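Local coordinates for protein POP2 (Saccharomyces cerevisiae, PDB 1UOC) that probably shortens mRNA poly(A) tails as a 3'-exoribonuclease subunit of the CCR4-NOT deadenylase complex, using the nuclease domain modelled here, at residues 196-201 with 256-261; 4-9 with 237-242; 99-104 with 244-249; 149-154 with 192-197. One frame throughout, in Å; residues are numbered along the deposited sequence.

Interaction 1 (196-201 with 256-261); sequences NFYDLN and LSFCQL
Leu-200 reaches across to the helix carrying Phe-258 and sends its two methyls to different places. CD2 drops onto the helix backbone, 3.7 Å from Phe-258 N, and also rests against CB of Ser-257 and of Phe-258. CD1 instead comes up at the edge of the Phe-258 ring, near its plane, and stands 4.0 Å from CD1 of that ring. The fork is aimed this way because CG lies anti to the backbone N (chi1 179°), which carries the isobutyl group off the first turn of helix 200-207 toward the neighbouring helix. This is the tight, buried half of the contact. Behind it, Ser-257 OG is satisfied by Leu-253 O of its own helix.

The packing is looser at the two partly exposed residues. At one side the Leu-200 methyl CD1 meets Leu-261 CD2 at 4.0 Å. At the other, Tyr-198 touches mainly through its methylene, with CB 4.1 Å from Phe-258 CE1; the two rings stand obliquely, centroids 5.7 Å apart and planes at 43°. On the far side of the chain, Asp-199 caps helix 200-207, OD1 accepting from Leu-202 N and, weakly, from Asn-201 N. A long helix, 247-264, lying against the outermost strand 197-199 and the helix that follows it, with Phe-258 also on Ile-159 of the adjacent strand, fits the RNase H-like fold of DEDD nucleases.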
loop_
_atom_site.group_PDB
_atom_site.type_symbol
_atom_site.label_atom_id
_atom_site.label_comp_id
_atom_site.label_asym_id
_atom_site.label_seq_id
_atom_site.Cartn_x
_atom_site.Cartn_y
_atom_site.Cartn_z
ATOM N N ASN A 196 5.078 -13.042 -1.113
ATOM C CA ASN A 196 4.098 -13.253 -0.048
ATOM C C ASN A 196 3.275 -11.982 0.118
ATOM O O ASN A 196 3.729 -11.019 0.727
ATOM C CB ASN A 196 4.848 -13.594 1.251
ATOM C CG ASN A 196 3.932 -14.053 2.365
ATOM O OD1 ASN A 196 2.710 -14.068 2.227
ATOM N ND2 ASN A 196 4.529 -14.426 3.490
ATOM N N PHE A 197 2.066 -11.957 -0.429
ATOM C CA PHE A 197 1.272 -10.750 -0.300
ATOM C C PHE A 197 -0.230 -10.977 -0.287
ATOM O O PHE A 197 -0.731 -12.007 -0.734
ATOM C CB PHE A 197 1.667 -9.750 -1.403
ATOM C CG PHE A 197 0.962 -9.958 -2.720
ATOM C CD1 PHE A 197 -0.339 -9.508 -2.905
ATOM C CD2 PHE A 197 1.611 -10.578 -3.782
ATOM C CE1 PHE A 197 -0.989 -9.668 -4.122
ATOM C CE2 PHE A 197 0.972 -10.746 -5.011
ATOM C CZ PHE A 197 -0.333 -10.290 -5.181
ATOM N N TYR A 198 -0.950 -10.005 0.253
ATOM C CA TYR A 198 -2.403 -10.086 0.318
ATOM C C TYR A 198 -3.090 -8.801 -0.108
ATOM O O TYR A 198 -2.597 -7.703 0.133
ATOM C CB TYR A 198 -2.874 -10.407 1.735
ATOM C CG TYR A 198 -2.511 -11.785 2.218
ATOM C CD1 TYR A 198 -1.235 -12.062 2.705
ATOM C CD2 TYR A 198 -3.443 -12.824 2.170
ATOM C CE1 TYR A 198 -0.894 -13.353 3.134
ATOM C CE2 TYR A 198 -3.114 -14.110 2.594
ATOM C CZ TYR A 198 -1.841 -14.370 3.074
ATOM O OH TYR A 198 -1.519 -15.643 3.485
ATOM N N ASP A 199 -4.229 -8.953 -0.766
ATOM C CA ASP A 199 -5.027 -7.806 -1.156
ATOM C C ASP A 199 -6.143 -7.835 -0.110
ATOM O O ASP A 199 -7.059 -8.661 -0.187
ATOM C CB ASP A 199 -5.637 -7.982 -2.543
ATOM C CG ASP A 199 -6.370 -6.744 -2.997
ATOM O OD1 ASP A 199 -6.986 -6.078 -2.135
ATOM O OD2 ASP A 199 -6.340 -6.435 -4.208
ATOM N N LEU A 200 -6.045 -6.958 0.883
ATOM C CA LEU A 200 -7.029 -6.907 1.951
ATOM C C LEU A 200 -8.434 -6.666 1.411
ATOM O O LEU A 200 -9.408 -7.181 1.950
ATOM C CB LEU A 200 -6.649 -5.813 2.957
ATOM C CG LEU A 200 -7.585 -5.607 4.146
ATOM C CD1 LEU A 200 -7.863 -6.929 4.817
ATOM C CD2 LEU A 200 -6.949 -4.630 5.108
ATOM N N ASN A 201 -8.531 -5.881 0.346
ATOM C CA ASN A 201 -9.813 -5.578 -0.271
ATOM C C ASN A 201 -10.474 -6.885 -0.723
ATOM O O ASN A 201 -11.664 -7.125 -0.510
ATOM C CB ASN A 201 -9.579 -4.643 -1.465
ATOM C CG ASN A 201 -10.831 -4.416 -2.283
ATOM O OD1 ASN A 201 -11.313 -5.321 -2.961
ATOM N ND2 ASN A 201 -11.373 -3.207 -2.215
ATOM N N LEU A 256 -3.395 -1.969 10.123
ATOM C CA LEU A 256 -4.114 -2.117 11.393
ATOM C C LEU A 256 -5.321 -3.010 11.158
ATOM O O LEU A 256 -5.604 -3.929 11.927
ATOM C CB LEU A 256 -4.592 -0.740 11.871
ATOM C CG LEU A 256 -4.021 -0.046 13.107
ATOM C CD1 LEU A 256 -2.659 -0.601 13.472
ATOM C CD2 LEU A 256 -3.975 1.461 12.824
ATOM N N SER A 257 -6.032 -2.723 10.074
ATOM C CA SER A 257 -7.214 -3.480 9.715
ATOM C C SER A 257 -6.869 -4.922 9.372
ATOM O O SER A 257 -7.545 -5.842 9.817
ATOM C CB SER A 257 -7.938 -2.808 8.541
ATOM O OG SER A 257 -8.448 -1.541 8.931
ATOM N N PHE A 258 -5.813 -5.126 8.592
ATOM C CA PHE A 258 -5.422 -6.482 8.230
ATOM C C PHE A 258 -5.126 -7.328 9.462
ATOM O O PHE A 258 -5.644 -8.429 9.615
ATOM C CB PHE A 258 -4.171 -6.483 7.344
ATOM C CG PHE A 258 -3.713 -7.850 6.978
ATOM C CD1 PHE A 258 -4.337 -8.552 5.950
ATOM C CD2 PHE A 258 -2.713 -8.481 7.713
ATOM C CE1 PHE A 258 -3.976 -9.873 5.663
ATOM C CE2 PHE A 258 -2.344 -9.796 7.438
ATOM C CZ PHE A 258 -2.980 -10.497 6.407
ATOM N N CYS A 259 -4.263 -6.816 10.328
ATOM C CA CYS A 259 -3.881 -7.550 11.515
ATOM C C CYS A 259 -5.026 -7.782 12.511
ATOM O O CYS A 259 -5.063 -8.813 13.182
ATOM C CB CYS A 259 -2.700 -6.841 12.184
ATOM S SG CYS A 259 -1.194 -6.883 11.183
ATOM N N GLN A 260 -5.954 -6.835 12.605
ATOM C CA GLN A 260 -7.077 -6.984 13.519
ATOM C C GLN A 260 -8.098 -7.953 12.931
ATOM O O GLN A 260 -8.569 -8.865 13.618
ATOM C CB GLN A 260 -7.739 -5.635 13.781
ATOM C CG GLN A 260 -8.832 -5.711 14.826
ATOM C CD GLN A 260 -8.280 -5.823 16.239
ATOM O OE1 GLN A 260 -7.244 -6.453 16.474
ATOM N NE2 GLN A 260 -8.979 -5.215 17.192
ATOM N N LEU A 261 -8.444 -7.751 11.661
ATOM C CA LEU A 261 -9.397 -8.637 11.001
ATOM C C LEU A 261 -8.860 -10.062 11.083
ATOM O O LEU A 261 -9.597 -11.005 11.363
ATOM C CB LEU A 261 -9.584 -8.243 9.531
ATOM C CG LEU A 261 -10.594 -9.065 8.711
ATOM C CD1 LEU A 261 -11.985 -8.951 9.330
ATOM C CD2 LEU A 261 -10.619 -8.564 7.269
#

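Interaction 2 (4-9 with 237-242); sequences PPIFLP and GLPRFS
Gly-237 is the Schellman residue that ends helix 229-235, and the N-terminal tail is pinned to it through Phe-7. The amide N of Phe-7 gives a short hydrogen bond of 2.6 Å to Gly-237 O, fairly straight at 162° at the hydrogen, but reaching the oxygen from above the carbonyl plane. Two residues earlier in the tail, Pro-5 O receives a CA-H...O contact from Gly-237 CA at 3.5 Å. A side chain at Gly-237 would run into that same oxygen, so the close approach and the positive phi both call for glycine.

Beyond the turn, Leu-238 meets both Phe-7 and Pro-9. With chi1 at -82° its branch leaves beside its own N, opposite the carbonyl carbon, which sets CD2 alongside the Phe-7 ring, 3.5 Å from Phe-7 CD2 and 3.9 Å from Pro-9 CG. Both segments point these groups down onto helix 247-264 of the nuclease domain: Leu-238 touches Leu-253 and Ser-257, Pro-9 touches Leu-256, and Phe-7 touches Gln-260. With an alanine in place of Leu-238, Phe-7 and Pro-9 would probably lose the methyl they share, leaving a gap on that side and the Phe-7 ring freer to turn. Pro-9 CG also lies over one face of that ring, offset toward its rim. Farther out, Pro-239 CD rests 3.4 Å from Phe-7 O, and Leu-8 CD1 meets the edge of the exposed Phe-241 ring, 3.6 Å from CE1.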
loop_
_atom_site.group_PDB
_atom_site.type_symbol
_atom_site.label_atom_id
_atom_site.label_comp_id
_atom_site.label_asym_id
_atom_site.label_seq_id
_atom_site.Cartn_x
_atom_site.Cartn_y
_atom_site.Cartn_z
ATOM N N PRO A 4 -20.302 -1.740 17.462
ATOM C CA PRO A 4 -19.000 -2.412 17.238
ATOM C C PRO A 4 -18.035 -1.944 18.314
ATOM O O PRO A 4 -17.838 -0.741 18.497
ATOM C CB PRO A 4 -18.478 -1.986 15.871
ATOM C CG PRO A 4 -19.700 -1.285 15.252
ATOM C CD PRO A 4 -20.510 -0.716 16.426
ATOM N N PRO A 5 -17.421 -2.886 19.039
ATOM C CA PRO A 5 -16.475 -2.509 20.095
ATOM C C PRO A 5 -15.450 -1.521 19.537
ATOM O O PRO A 5 -15.060 -1.633 18.378
ATOM C CB PRO A 5 -15.832 -3.845 20.475
ATOM C CG PRO A 5 -16.928 -4.840 20.186
ATOM C CD PRO A 5 -17.474 -4.348 18.868
ATOM N N ILE A 6 -15.021 -0.553 20.341
ATOM C CA ILE A 6 -14.026 0.395 19.858
ATOM C C ILE A 6 -12.669 -0.285 19.846
ATOM O O ILE A 6 -12.327 -1.031 20.765
ATOM C CB ILE A 6 -13.900 1.640 20.752
ATOM C CG1 ILE A 6 -15.188 2.455 20.713
ATOM C CG2 ILE A 6 -12.735 2.493 20.277
ATOM C CD1 ILE A 6 -15.086 3.761 21.464
ATOM N N PHE A 7 -11.905 -0.033 18.793
ATOM C CA PHE A 7 -10.573 -0.598 18.677
ATOM C C PHE A 7 -9.608 0.572 18.581
ATOM O O PHE A 7 -9.486 1.203 17.534
ATOM C CB PHE A 7 -10.469 -1.493 17.437
ATOM C CG PHE A 7 -9.081 -2.007 17.174
ATOM C CD1 PHE A 7 -8.298 -2.501 18.214
ATOM C CD2 PHE A 7 -8.558 -2.004 15.882
ATOM C CE1 PHE A 7 -7.011 -2.984 17.971
ATOM C CE2 PHE A 7 -7.268 -2.487 15.627
ATOM C CZ PHE A 7 -6.496 -2.975 16.673
ATOM N N LEU A 8 -8.944 0.865 19.696
ATOM C CA LEU A 8 -7.994 1.961 19.754
ATOM C C LEU A 8 -6.587 1.446 19.996
ATOM O O LEU A 8 -6.232 1.075 21.110
ATOM C CB LEU A 8 -8.381 2.940 20.865
ATOM C CG LEU A 8 -7.502 4.186 21.031
ATOM C CD1 LEU A 8 -7.373 4.921 19.700
ATOM C CD2 LEU A 8 -8.122 5.104 22.085
ATOM N N PRO A 9 -5.760 1.426 18.946
ATOM C CA PRO A 9 -4.377 0.954 19.036
ATOM C C PRO A 9 -3.586 1.869 19.951
ATOM O O PRO A 9 -3.984 3.016 20.174
ATOM C CB PRO A 9 -3.872 1.068 17.596
ATOM C CG PRO A 9 -5.117 1.059 16.769
ATOM C CD PRO A 9 -6.059 1.892 17.583
ATOM N N GLY A 237 -14.236 -1.144 14.271
ATOM C CA GLY A 237 -14.307 -0.149 15.323
ATOM C C GLY A 237 -13.114 0.771 15.485
ATOM O O GLY A 237 -12.748 1.105 16.613
ATOM N N LEU A 238 -12.505 1.184 14.378
ATOM C CA LEU A 238 -11.363 2.095 14.426
ATOM C C LEU A 238 -11.868 3.524 14.264
ATOM O O LEU A 238 -12.551 3.842 13.290
ATOM C CB LEU A 238 -10.373 1.770 13.307
ATOM C CG LEU A 238 -9.385 0.634 13.557
ATOM C CD1 LEU A 238 -9.001 0.026 12.220
ATOM C CD2 LEU A 238 -8.164 1.153 14.322
ATOM N N PRO A 239 -11.543 4.407 15.223
ATOM C CA PRO A 239 -11.982 5.802 15.159
ATOM C C PRO A 239 -11.539 6.480 13.876
ATOM O O PRO A 239 -10.487 6.166 13.337
ATOM C CB PRO A 239 -11.325 6.426 16.390
ATOM C CG PRO A 239 -11.319 5.299 17.348
ATOM C CD PRO A 239 -10.845 4.144 16.491
ATOM N N ARG A 240 -12.340 7.418 13.398
ATOM C CA ARG A 240 -12.018 8.144 12.184
ATOM C C ARG A 240 -10.968 9.216 12.434
ATOM O O ARG A 240 -11.217 10.393 12.160
ATOM C CB ARG A 240 -13.264 8.821 11.600
ATOM C CG ARG A 240 -13.880 8.100 10.412
ATOM C CD ARG A 240 -14.747 6.947 10.846
ATOM N NE ARG A 240 -15.412 6.283 9.722
ATOM C CZ ARG A 240 -16.002 6.910 8.703
ATOM N NH1 ARG A 240 -16.010 8.235 8.632
ATOM N NH2 ARG A 240 -16.624 6.205 7.765
ATOM N N PHE A 241 -9.802 8.833 12.951
ATOM C CA PHE A 241 -8.752 9.829 13.169
ATOM C C PHE A 241 -8.386 10.441 11.813
ATOM O O PHE A 241 -8.343 9.739 10.795
ATOM C CB PHE A 241 -7.509 9.198 13.797
ATOM C CG PHE A 241 -7.666 8.852 15.250
ATOM C CD1 PHE A 241 -7.775 7.527 15.661
ATOM C CD2 PHE A 241 -7.678 9.849 16.214
ATOM C CE1 PHE A 241 -7.889 7.206 17.008
ATOM C CE2 PHE A 241 -7.792 9.536 17.569
ATOM C CZ PHE A 241 -7.896 8.213 17.968
ATOM N N SER A 242 -8.108 11.741 11.803
ATOM C CA SER A 242 -7.782 12.447 10.569
ATOM C C SER A 242 -6.462 12.011 9.952
ATOM O O SER A 242 -6.255 12.162 8.744
ATOM C CB SER A 242 -7.755 13.964 10.812
ATOM O OG SER A 242 -6.617 14.351 11.573
#

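Interaction 3 (99-104 with 244-249); sequences TWQFNF and FTTTGG
Gln-101 and Gly-248 mark a buried strand-to-helix contact, where strand 99-103 of the central sheet meets the N-terminal turn of helix 247-264. The backbones come very close, with Gln-101 CA only 4.4 Å from Gly-248 CA. Glycine is what permits this, since a CB on Gly-248 would fall 3.0 Å from Gln-101 CB. Thr-99, two residues earlier on the same face of the strand, adds its methyl CG2 at 3.4 Å from Gly-248 O, while its hydroxyl turns to Ser-84 on the neighbouring strand.

The side chain of Gln-101 is an extended chain (chi1 -176°, chi2 173°) that spans from the strand to the helix start, its CG passing 3.8 Å from Gly-248 N. Its polar end lies against the backbone N-H groups of Thr-247 and Gly-248, beside the CB atoms of Thr-246 and Thr-247. Replacing Gln-101 by an alanine would probably leave a gap beside these two threonines and take away the polar group that faces the first turn.

Thr-246 is the N-cap: its OG1 accepts from Gly-249 N at 3.0 Å, with 152° at the hydrogen, and is also bonded to Ile-243 O. Thr-247 lies about 4 Å, side chain to side chain, from Ser-44 and Glu-46, both predicted to bind the catalytic metal, as is Gln-250 one turn along. The N-H groups of the first turn thus face a cap hydroxyl and the polar end of Gln-101, consistent with a helix start kept in polar surroundings beside the probable metal site.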
loop_
_atom_site.group_PDB
_atom_site.type_symbol
_atom_site.label_atom_id
_atom_site.label_comp_id
_atom_site.label_asym_id
_atom_site.label_seq_id
_atom_site.Cartn_x
_atom_site.Cartn_y
_atom_site.Cartn_z
ATOM N N THR A 99 5.400 4.125 10.480
ATOM C CA THR A 99 4.663 4.433 9.260
ATOM C C THR A 99 5.348 5.618 8.617
ATOM O O THR A 99 5.725 6.566 9.295
ATOM C CB THR A 99 3.189 4.790 9.553
ATOM O OG1 THR A 99 2.541 3.667 10.147
ATOM C CG2 THR A 99 2.448 5.132 8.246
ATOM N N TRP A 100 5.502 5.562 7.304
ATOM C CA TRP A 100 6.182 6.612 6.574
ATOM C C TRP A 100 5.332 7.073 5.415
ATOM O O TRP A 100 4.564 6.294 4.842
ATOM C CB TRP A 100 7.502 6.072 6.011
ATOM C CG TRP A 100 8.520 5.719 7.065
ATOM C CD1 TRP A 100 9.492 6.534 7.572
ATOM C CD2 TRP A 100 8.609 4.485 7.790
ATOM N NE1 TRP A 100 10.176 5.887 8.569
ATOM C CE2 TRP A 100 9.653 4.628 8.729
ATOM C CE3 TRP A 100 7.899 3.277 7.743
ATOM C CZ2 TRP A 100 10.011 3.604 9.616
ATOM C CZ3 TRP A 100 8.250 2.262 8.621
ATOM C CH2 TRP A 100 9.298 2.433 9.550
ATOM N N GLN A 101 5.479 8.349 5.076
ATOM C CA GLN A 101 4.792 8.921 3.937
ATOM C C GLN A 101 5.875 9.552 3.100
ATOM O O GLN A 101 6.393 10.608 3.444
ATOM C CB GLN A 101 3.777 9.991 4.332
ATOM C CG GLN A 101 2.999 10.497 3.106
ATOM C CD GLN A 101 1.871 11.447 3.462
ATOM O OE1 GLN A 101 2.089 12.629 3.680
ATOM N NE2 GLN A 101 0.662 10.927 3.521
ATOM N N PHE A 102 6.228 8.888 2.010
ATOM C CA PHE A 102 7.247 9.402 1.120
ATOM C C PHE A 102 6.616 10.413 0.163
ATOM O O PHE A 102 5.612 10.130 -0.487
ATOM C CB PHE A 102 7.885 8.251 0.338
ATOM C CG PHE A 102 8.546 7.209 1.213
ATOM C CD1 PHE A 102 7.806 6.156 1.753
ATOM C CD2 PHE A 102 9.902 7.286 1.497
ATOM C CE1 PHE A 102 8.410 5.195 2.562
ATOM C CE2 PHE A 102 10.521 6.329 2.307
ATOM C CZ PHE A 102 9.768 5.281 2.840
ATOM N N ASN A 103 7.207 11.599 0.086
ATOM C CA ASN A 103 6.698 12.655 -0.783
ATOM C C ASN A 103 7.657 12.792 -1.971
ATOM O O ASN A 103 8.851 13.014 -1.795
ATOM C CB ASN A 103 6.596 13.953 0.016
ATOM C CG ASN A 103 5.695 13.815 1.245
ATOM O OD1 ASN A 103 6.169 13.592 2.363
ATOM N ND2 ASN A 103 4.393 13.936 1.036
ATOM N N PHE A 104 7.137 12.637 -3.184
ATOM C CA PHE A 104 7.988 12.688 -4.365
ATOM C C PHE A 104 8.064 14.035 -5.061
ATOM O O PHE A 104 7.176 14.884 -4.911
ATOM C CB PHE A 104 7.557 11.618 -5.367
ATOM C CG PHE A 104 7.675 10.223 -4.839
ATOM C CD1 PHE A 104 6.594 9.599 -4.229
ATOM C CD2 PHE A 104 8.881 9.537 -4.924
ATOM C CE1 PHE A 104 6.711 8.300 -3.708
ATOM C CE2 PHE A 104 9.010 8.243 -4.405
ATOM C CZ PHE A 104 7.922 7.626 -3.797
ATOM N N PHE A 244 -5.600 9.189 9.402
ATOM C CA PHE A 244 -5.956 8.103 8.488
ATOM C C PHE A 244 -6.308 8.579 7.078
ATOM O O PHE A 244 -6.354 7.763 6.152
ATOM C CB PHE A 244 -7.147 7.303 9.037
ATOM C CG PHE A 244 -6.807 6.437 10.218
ATOM C CD1 PHE A 244 -7.737 6.226 11.228
ATOM C CD2 PHE A 244 -5.566 5.821 10.315
ATOM C CE1 PHE A 244 -7.437 5.413 12.328
ATOM C CE2 PHE A 244 -5.251 5.009 11.403
ATOM C CZ PHE A 244 -6.191 4.803 12.415
ATOM N N THR A 245 -6.554 9.878 6.909
ATOM C CA THR A 245 -6.923 10.420 5.596
ATOM C C THR A 245 -5.745 10.727 4.671
ATOM O O THR A 245 -5.926 10.909 3.476
ATOM C CB THR A 245 -7.778 11.703 5.735
ATOM O OG1 THR A 245 -7.018 12.715 6.405
ATOM C CG2 THR A 245 -9.034 11.417 6.534
ATOM N N THR A 246 -4.541 10.800 5.217
ATOM C CA THR A 246 -3.359 11.064 4.405
ATOM C C THR A 246 -2.901 9.755 3.775
ATOM O O THR A 246 -3.343 8.665 4.172
ATOM C CB THR A 246 -2.199 11.606 5.256
ATOM O OG1 THR A 246 -1.882 10.645 6.271
ATOM C CG2 THR A 246 -2.577 12.934 5.908
ATOM N N THR A 247 -2.006 9.851 2.804
ATOM C CA THR A 247 -1.510 8.657 2.127
ATOM C C THR A 247 -0.783 7.736 3.114
ATOM O O THR A 247 -0.946 6.517 3.077
ATOM C CB THR A 247 -0.584 9.050 0.956
ATOM O OG1 THR A 247 -1.285 9.975 0.109
ATOM C CG2 THR A 247 -0.178 7.819 0.132
ATOM N N GLY A 248 0.015 8.323 3.997
ATOM C CA GLY A 248 0.713 7.528 4.990
ATOM C C GLY A 248 -0.303 6.899 5.917
ATOM O O GLY A 248 -0.224 5.716 6.231
ATOM N N GLY A 249 -1.281 7.695 6.336
ATOM C CA GLY A 249 -2.324 7.207 7.221
ATOM C C GLY A 249 -3.081 6.038 6.632
ATOM O O GLY A 249 -3.496 5.128 7.355
#

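Interaction 4 (149-154 with 192-197); sequences GLMMDD and QYMPNF
Met-152 takes up left-handed helical backbone angles (phi 52°, psi 40°), uncommon for a residue other than glycine, and in that conformation its amide N gives a nearly straight 2.8 Å hydrogen bond to Tyr-193 O. The donor arrives well above the carbonyl plane. The same two residues make a Met-aromatic contact: the side chains lie alongside each other, with SD oblique to the ring, 5.5 Å from its centroid, and methyl CE 3.4 Å from Tyr-193 CE2. In the fold, the loop between helix 138-146 and strand 157-160 is here laid across the C-terminal end of helix 183-193.

Met-151 works from the more buried side. Bent at chi2 and chi3, it curls CE back to 3.7 Å from Tyr-193 CB and onto Met-194 CG. Tyr-193 also touches a bound xenon atom and Met-146 of helix 138-146. Meanwhile Met-152 CG is close against Gln-192 O, at 3.2 Å.

Farther along, the Pro-195 ring packs on the backbone between Asp-153 and Asp-154, with CG 3.4 Å from Asp-154 N. A chi1 of -171° swings the amide of Asn-196 away from its own N and out to the loop, where ND2 donates to Asp-154 O at 3.1 Å.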
loop_
_atom_site.group_PDB
_atom_site.type_symbol
_atom_site.label_atom_id
_atom_site.label_comp_id
_atom_site.label_asym_id
_atom_site.label_seq_id
_atom_site.Cartn_x
_atom_site.Cartn_y
_atom_site.Cartn_z
ATOM N N GLY A 149 15.394 -5.071 1.722
ATOM C CA GLY A 149 15.154 -6.365 2.323
ATOM C C GLY A 149 13.667 -6.682 2.308
ATOM O O GLY A 149 13.257 -7.746 2.740
ATOM N N LEU A 150 12.854 -5.762 1.803
ATOM C CA LEU A 150 11.409 -5.981 1.739
ATOM C C LEU A 150 10.980 -6.771 0.504
ATOM O O LEU A 150 9.909 -7.389 0.500
ATOM C CB LEU A 150 10.656 -4.645 1.755
ATOM C CG LEU A 150 10.672 -3.793 3.024
ATOM C CD1 LEU A 150 9.828 -2.556 2.848
ATOM C CD2 LEU A 150 10.127 -4.598 4.150
ATOM N N MET A 151 11.808 -6.737 -0.541
ATOM C CA MET A 151 11.510 -7.424 -1.799
ATOM C C MET A 151 12.165 -8.799 -1.956
ATOM O O MET A 151 13.201 -9.075 -1.368
ATOM C CB MET A 151 11.937 -6.556 -2.984
ATOM C CG MET A 151 11.580 -5.078 -2.874
ATOM S SD MET A 151 9.848 -4.792 -2.531
ATOM C CE MET A 151 9.069 -5.323 -4.039
ATOM N N MET A 152 11.538 -9.650 -2.766
ATOM C CA MET A 152 12.051 -10.986 -3.060
ATOM C C MET A 152 12.385 -11.818 -1.837
ATOM O O MET A 152 13.376 -12.543 -1.827
ATOM C CB MET A 152 13.297 -10.871 -3.934
ATOM C CG MET A 152 13.036 -10.246 -5.286
ATOM S SD MET A 152 14.561 -10.059 -6.199
ATOM C CE MET A 152 14.477 -8.363 -6.661
ATOM N N ASP A 153 11.544 -11.737 -0.816
ATOM C CA ASP A 153 11.772 -12.460 0.430
ATOM C C ASP A 153 10.435 -12.876 1.024
ATOM O O ASP A 153 9.699 -12.045 1.552
ATOM C CB ASP A 153 12.520 -11.544 1.402
ATOM C CG ASP A 153 12.954 -12.255 2.651
ATOM O OD1 ASP A 153 12.289 -13.234 3.044
ATOM O OD2 ASP A 153 13.956 -11.824 3.243
ATOM N N ASP A 154 10.136 -14.168 0.968
ATOM C CA ASP A 154 8.869 -14.676 1.471
ATOM C C ASP A 154 8.667 -14.583 2.988
ATOM O O ASP A 154 7.592 -14.914 3.488
ATOM C CB ASP A 154 8.653 -16.116 0.984
ATOM C CG ASP A 154 9.504 -17.132 1.723
ATOM O OD1 ASP A 154 10.714 -16.902 1.920
ATOM O OD2 ASP A 154 8.950 -18.185 2.098
ATOM N N GLN A 192 7.518 -12.549 -8.096
ATOM C CA GLN A 192 8.969 -12.601 -7.893
ATOM C C GLN A 192 9.445 -11.507 -6.933
ATOM O O GLN A 192 10.317 -11.750 -6.105
ATOM C CB GLN A 192 9.703 -12.472 -9.236
ATOM C CG GLN A 192 9.592 -13.715 -10.135
ATOM C CD GLN A 192 10.027 -14.971 -9.403
ATOM O OE1 GLN A 192 10.978 -14.948 -8.629
ATOM N NE2 GLN A 192 9.336 -16.068 -9.643
ATOM N N TYR A 193 8.874 -10.305 -7.043
ATOM C CA TYR A 193 9.246 -9.203 -6.153
ATOM C C TYR A 193 8.542 -9.287 -4.809
ATOM O O TYR A 193 9.090 -8.875 -3.783
ATOM C CB TYR A 193 8.929 -7.848 -6.790
ATOM C CG TYR A 193 9.906 -7.444 -7.870
ATOM C CD1 TYR A 193 9.503 -7.344 -9.197
ATOM C CD2 TYR A 193 11.247 -7.178 -7.563
ATOM C CE1 TYR A 193 10.410 -6.996 -10.197
ATOM C CE2 TYR A 193 12.154 -6.829 -8.551
ATOM C CZ TYR A 193 11.730 -6.741 -9.864
ATOM O OH TYR A 193 12.637 -6.417 -10.844
ATOM N N MET A 194 7.322 -9.818 -4.813
ATOM C CA MET A 194 6.551 -9.945 -3.576
ATOM C C MET A 194 5.997 -11.355 -3.496
ATOM O O MET A 194 4.823 -11.595 -3.798
ATOM C CB MET A 194 5.388 -8.939 -3.548
ATOM C CG MET A 194 5.792 -7.498 -3.724
ATOM S SD MET A 194 4.405 -6.372 -3.489
ATOM C CE MET A 194 3.271 -7.061 -4.643
ATOM N N PRO A 195 6.846 -12.315 -3.101
ATOM C CA PRO A 195 6.480 -13.733 -2.974
ATOM C C PRO A 195 5.431 -14.042 -1.908
ATOM O O PRO A 195 4.942 -15.169 -1.811
ATOM C CB PRO A 195 7.826 -14.409 -2.681
ATOM C CG PRO A 195 8.602 -13.322 -1.952
ATOM C CD PRO A 195 8.262 -12.093 -2.757
ATOM N N ASN A 196 5.078 -13.042 -1.113
ATOM C CA ASN A 196 4.098 -13.253 -0.048
ATOM C C ASN A 196 3.275 -11.982 0.118
ATOM O O ASN A 196 3.729 -11.019 0.727
ATOM C CB ASN A 196 4.848 -13.594 1.251
ATOM C CG ASN A 196 3.932 -14.053 2.365
ATOM O OD1 ASN A 196 2.710 -14.068 2.227
ATOM N ND2 ASN A 196 4.529 -14.426 3.490
ATOM N N PHE A 197 2.066 -11.957 -0.429
ATOM C CA PHE A 197 1.272 -10.750 -0.300
ATOM C C PHE A 197 -0.230 -10.977 -0.287
ATOM O O PHE A 197 -0.731 -12.007 -0.734
ATOM C CB PHE A 197 1.667 -9.750 -1.403
ATOM C CG PHE A 197 0.962 -9.958 -2.720
ATOM C CD1 PHE A 197 -0.339 -9.508 -2.905
ATOM C CD2 PHE A 197 1.611 -10.578 -3.782
ATOM C CE1 PHE A 197 -0.989 -9.668 -4.122
ATOM C CE2 PHE A 197 0.972 -10.746 -5.011
ATOM C CZ PHE A 197 -0.333 -10.290 -5.181
#

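From the N terminus, the tail at 4-9 waits for 237-242 to close the longest loop, interaction 2. Next, strand 99-103 opens interaction 3, closed at the start of helix 247-264. Interaction 4 is nested inside both loops: 149-154 is met soon after by 192-197, which shares Asn-196 and Phe-197 with the opening segment of interaction 1. That last contact closes farther along helix 247-264, so interactions 1, 2 and 3 cross one another. Interactions 1 and 3 join this helix to strands 197-199 and 99-103 of one sheet. Interaction 2 lays the tail over the helix, touching interaction 1, while its 237-242 segment touches interaction 3. Interaction 4 ties helix 183-193 to the loop before strand 157-160.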